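Local coordinates for protein ferritin heavy chain (Trichoplusia ni, PDB 1Z6O) that oxidises ferrous iron and takes it up for storage as ferric hydroxide inside a ferritin shell built with light chains, at residues Leu37-Met42 against Phe61-Glu66; Pro54-Leu59 against Lys184-Ile189. One frame throughout, in Å; residues are numbered along the deposited sequence.

Contact 1 of 2, residues Leu37-Met42 against Phe61-Glu66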
# COMPACT_ATOMS: atom_id res chain seq x y z
N LEU M 37 41.44 -3.87 31.69
CA LEU M 37 42.52 -4.78 31.32
C LEU M 37 42.37 -6.14 31.98
O LEU M 37 42.68 -7.17 31.38
CB LEU M 37 43.88 -4.18 31.70
CG LEU M 37 44.14 -2.77 31.14
CD1 LEU M 37 45.51 -2.26 31.57
CD2 LEU M 37 44.04 -2.79 29.64
N GLN M 38 41.90 -6.17 33.23
CA GLN M 38 41.73 -7.45 33.91
C GLN M 38 40.59 -8.24 33.25
O GLN M 38 40.66 -9.46 33.13
CB GLN M 38 41.45 -7.23 35.41
CG GLN M 38 41.29 -8.54 36.19
CD GLN M 38 42.54 -9.41 36.14
OE1 GLN M 38 43.45 -9.24 36.94
NE2 GLN M 38 42.60 -10.32 35.17
N TYR M 39 39.53 -7.55 32.81
CA TYR M 39 38.43 -8.24 32.12
C TYR M 39 38.90 -8.75 30.75
O TYR M 39 38.45 -9.81 30.31
CB TYR M 39 37.22 -7.30 31.93
CG TYR M 39 36.35 -7.21 33.17
CD1 TYR M 39 35.95 -5.97 33.68
CD2 TYR M 39 35.87 -8.37 33.78
CE1 TYR M 39 35.08 -5.89 34.79
CE2 TYR M 39 35.00 -8.30 34.88
CZ TYR M 39 34.61 -7.06 35.37
OH TYR M 39 33.73 -7.02 36.43
N LEU M 40 39.79 -8.02 30.08
CA LEU M 40 40.30 -8.51 28.79
C LEU M 40 41.00 -9.85 29.00
O LEU M 40 40.90 -10.75 28.17
CB LEU M 40 41.33 -7.55 28.17
CG LEU M 40 40.89 -6.34 27.36
CD1 LEU M 40 42.14 -5.63 26.80
CD2 LEU M 40 39.97 -6.79 26.21
N ALA M 41 41.75 -9.96 30.10
CA ALA M 41 42.46 -11.21 30.38
C ALA M 41 41.48 -12.35 30.66
O ALA M 41 41.75 -13.50 30.33
CB ALA M 41 43.43 -11.01 31.57
N MET M 42 40.34 -12.04 31.28
CA MET M 42 39.33 -13.08 31.53
C MET M 42 38.74 -13.51 30.19
O MET M 42 38.53 -14.70 29.95
CB MET M 42 38.21 -12.57 32.44
CG MET M 42 38.63 -12.33 33.87
SD MET M 42 37.16 -11.96 34.90
CE MET M 42 37.93 -11.73 36.52
N PHE M 61 34.57 -9.89 27.71
CA PHE M 61 35.04 -8.90 26.72
C PHE M 61 34.05 -7.72 26.78
O PHE M 61 34.46 -6.57 26.67
CB PHE M 61 35.07 -9.49 25.30
CG PHE M 61 36.30 -10.33 25.02
CD1 PHE M 61 36.18 -11.57 24.40
CD2 PHE M 61 37.57 -9.87 25.34
CE1 PHE M 61 37.32 -12.35 24.10
CE2 PHE M 61 38.72 -10.63 25.06
CZ PHE M 61 38.59 -11.88 24.43
N ASP M 62 32.75 -8.01 26.94
CA ASP M 62 31.76 -6.93 27.04
C ASP M 62 32.06 -6.09 28.28
O ASP M 62 31.97 -4.86 28.25
CB ASP M 62 30.32 -7.47 27.16
CG ASP M 62 29.79 -8.05 25.85
OD1 ASP M 62 30.43 -7.86 24.80
OD2 ASP M 62 28.72 -8.71 25.88
N ALA M 63 32.39 -6.75 29.39
CA ALA M 63 32.71 -6.03 30.63
C ALA M 63 33.95 -5.16 30.45
O ALA M 63 34.02 -4.06 31.00
CB ALA M 63 32.93 -7.02 31.79
N ALA M 64 34.94 -5.65 29.71
CA ALA M 64 36.15 -4.87 29.47
C ALA M 64 35.79 -3.57 28.73
O ALA M 64 36.27 -2.49 29.08
CB ALA M 64 37.19 -5.69 28.63
N SER M 65 34.97 -3.68 27.69
CA SER M 65 34.59 -2.49 26.93
C SER M 65 33.77 -1.53 27.78
O SER M 65 33.88 -0.31 27.64
CB SER M 65 33.81 -2.89 25.67
OG SER M 65 34.68 -3.56 24.77
N GLU M 66 32.94 -2.07 28.66
CA GLU M 66 32.13 -1.22 29.54
C GLU M 66 33.04 -0.45 30.52
O GLU M 66 32.80 0.73 30.79
CB GLU M 66 31.13 -2.08 30.32
CG GLU M 66 30.09 -1.28 31.07
CD GLU M 66 29.03 -0.69 30.14
OE1 GLU M 66 29.38 0.05 29.20
OE2 GLU M 66 27.83 -0.97 30.37
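Tyr39 lays its ring over the methyl of Ala63 in a CH-pi contact: Ala63 CB stands 3.6 Å from the centroid of the Tyr39 ring and 6° off its normal, so the methyl is nearly equidistant from all six ring carbons. The base of the same side chain meets the next residue, with Tyr39 CB 3.7 Å from Ala64 CB. Here the backbones come nearest, CA of Tyr39 to CA of Ala64 being 4.9 Å, and the two antiparallel helices (166°) approach to 7.6 Å between the axes of the short segments. The small side chains of Ala63 and Ala64 face helix 19-47 here, in keeping with this close approach. Beyond Ala64, Leu40 and Phe61 both start out away from the opposite helix, yet their ends return to meet at about a right angle. With CG of Leu40 anti to the carbonyl carbon (chi1 -83°), its CD2 reaches Ala64 CB at 3.8 Å and Phe61 CD2 at 4.0 Å. No hydrogen bond joins the segments. The hydroxyl of Tyr39 instead bonds Glu116 OE2 on helix 105-132, and a ferritin light chain packs on Leu40 and Phe61. This is the close antiparallel pairing of the first two helices in the ferritin four-helix bundle; Tyr39 touches Glu67, a ligand of the bound iron, and its bond to Glu116, probably of the second iron site, is consistent with a second-shell role.

Contact 2 of 2, residues Pro54-Leu59 against Lys184-Ile189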
# COMPACT_ATOMS: atom_id res chain seq x y z
N PRO M 54 32.67 -19.84 25.27
CA PRO M 54 32.39 -18.60 24.52
C PRO M 54 31.40 -17.65 25.19
O PRO M 54 31.47 -16.43 24.98
CB PRO M 54 31.89 -19.11 23.16
CG PRO M 54 31.26 -20.45 23.51
CD PRO M 54 32.26 -21.03 24.50
N GLY M 55 30.49 -18.20 25.99
CA GLY M 55 29.53 -17.35 26.69
C GLY M 55 30.27 -16.51 27.73
O GLY M 55 30.06 -15.30 27.82
N PHE M 56 31.14 -17.15 28.51
CA PHE M 56 31.93 -16.41 29.50
C PHE M 56 32.90 -15.46 28.81
O PHE M 56 33.10 -14.34 29.27
CB PHE M 56 32.73 -17.37 30.39
CG PHE M 56 31.93 -17.96 31.51
CD1 PHE M 56 31.35 -19.22 31.38
CD2 PHE M 56 31.75 -17.25 32.69
CE1 PHE M 56 30.59 -19.76 32.43
CE2 PHE M 56 30.99 -17.79 33.74
CZ PHE M 56 30.41 -19.04 33.61
N ALA M 57 33.50 -15.89 27.70
CA ALA M 57 34.44 -15.02 26.99
C ALA M 57 33.74 -13.73 26.58
O ALA M 57 34.26 -12.63 26.80
CB ALA M 57 35.01 -15.73 25.75
N GLN M 58 32.56 -13.85 25.98
CA GLN M 58 31.82 -12.67 25.52
C GLN M 58 31.40 -11.80 26.70
O GLN M 58 31.43 -10.56 26.62
CB GLN M 58 30.58 -13.12 24.73
CG GLN M 58 29.75 -11.98 24.13
CD GLN M 58 28.39 -12.48 23.60
OE1 GLN M 58 27.44 -12.67 24.36
NE2 GLN M 58 28.32 -12.72 22.30
N LEU M 59 30.97 -12.44 27.79
CA LEU M 59 30.56 -11.70 28.99
C LEU M 59 31.70 -10.80 29.47
O LEU M 59 31.50 -9.63 29.77
CB LEU M 59 30.21 -12.67 30.13
CG LEU M 59 29.82 -12.05 31.49
CD1 LEU M 59 28.43 -11.41 31.37
CD2 LEU M 59 29.79 -13.14 32.58
N LYS M 184 26.21 -21.61 27.64
CA LYS M 184 25.38 -21.37 26.46
C LYS M 184 24.22 -20.43 26.79
O LYS M 184 23.80 -19.65 25.94
CB LYS M 184 24.88 -22.71 25.87
CG LYS M 184 26.04 -23.64 25.49
CD LYS M 184 27.10 -22.91 24.65
CE LYS M 184 28.39 -23.72 24.50
NZ LYS M 184 29.07 -23.93 25.82
N LYS M 185 23.71 -20.51 28.01
CA LYS M 185 22.63 -19.59 28.42
C LYS M 185 23.16 -18.14 28.37
O LYS M 185 22.41 -17.22 28.08
CB LYS M 185 22.16 -19.88 29.85
CG LYS M 185 21.45 -21.21 30.03
CD LYS M 185 20.03 -21.13 29.56
CE LYS M 185 19.25 -22.38 29.96
NZ LYS M 185 17.81 -22.18 29.61
N LEU M 186 24.45 -17.94 28.66
CA LEU M 186 25.00 -16.58 28.59
C LEU M 186 24.92 -16.07 27.15
O LEU M 186 24.87 -14.87 26.92
CB LEU M 186 26.47 -16.54 29.06
CG LEU M 186 26.70 -16.78 30.56
CD1 LEU M 186 28.20 -16.89 30.84
CD2 LEU M 186 26.07 -15.65 31.38
N LEU M 187 24.92 -16.99 26.19
CA LEU M 187 24.82 -16.61 24.78
C LEU M 187 23.37 -16.57 24.32
O LEU M 187 23.09 -16.32 23.15
CB LEU M 187 25.57 -17.62 23.90
CG LEU M 187 27.08 -17.71 24.06
CD1 LEU M 187 27.60 -18.91 23.27
CD2 LEU M 187 27.73 -16.41 23.58
N GLY M 188 22.44 -16.83 25.23
CA GLY M 188 21.03 -16.82 24.87
C GLY M 188 20.61 -18.11 24.18
O GLY M 188 19.59 -18.15 23.50
N ILE M 189 21.39 -19.17 24.38
CA ILE M 189 21.09 -20.45 23.76
C ILE M 189 20.58 -21.45 24.79
O ILE M 189 21.28 -21.79 25.74
CB ILE M 189 22.36 -21.05 23.09
CG1 ILE M 189 22.84 -20.11 21.98
CG2 ILE M 189 22.05 -22.43 22.52
CD1 ILE M 189 24.18 -20.53 21.37
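Pro54, in the first turn of its helix, meets Leu187 through Pro54 CG, 4.0 Å from Leu187 CD1, the two side chains crossing at about a right angle. Gly55 follows at the point of closest backbone approach, its CA 5.0 Å from that of Leu186. Leu186 CB and Leu187 CG pack directly on the Gly55 backbone, Leu187 CG coming within 3.6 Å of Gly55 CA. Phe56 starts away from the C-terminal segment, but its ring swings back beneath Leu186, whose CD1 lies over the ring centre, 3.8 Å from the centroid of Phe56 and 5° off the normal. This CH-pi contact uses the same methyl that lies 3.8 Å from the backbone N of Phe56, and that nitrogen is hydrogen-bonded to Asp183 OD1 just before the segment. Gln58, with CG anti to the backbone N (chi1 -177°) and its chain extended beyond, brings its amide across Leu187 at an oblique angle, OE1 of Gln58 being 3.8 Å from CD2 of Leu187. Leu59 closes the row with a looser touch on Leu186. On the partner side, Ile189 N bonds Lys184 O and Gly188 N bonds Lys185 O, which with the positive phi of Gly188 (80°) make a Schellman motif; Leu187 N is a further donor to Lys184 O, from the opposite face of its plane to Ile189 N. The contact packs this motif, ending the short fifth helix of the ferritin fold, against the N-terminal turns of the second bundle helix.

Both contacts use helix 54-80, and their centres lie 14 Å apart. Contact 2 occupies the first turns of that helix, while contact 1 takes 61-66, which follows after one intervening residue, without further touch between the two sites. Along the chain the segments alternate: 37-42, 54-59, 61-66, then 184-189. Contact 1 lies closer to the middle of the chain, pairing helix 54-80 with helix 19-47 near the bound iron; contact 2 sits about 20 Å from the chain centre (centre to centre), where the C-terminal helix 175-186 ends. One helix thereby joins the iron-oxidising bundle interior to the short helix that completes the ferritin subunit.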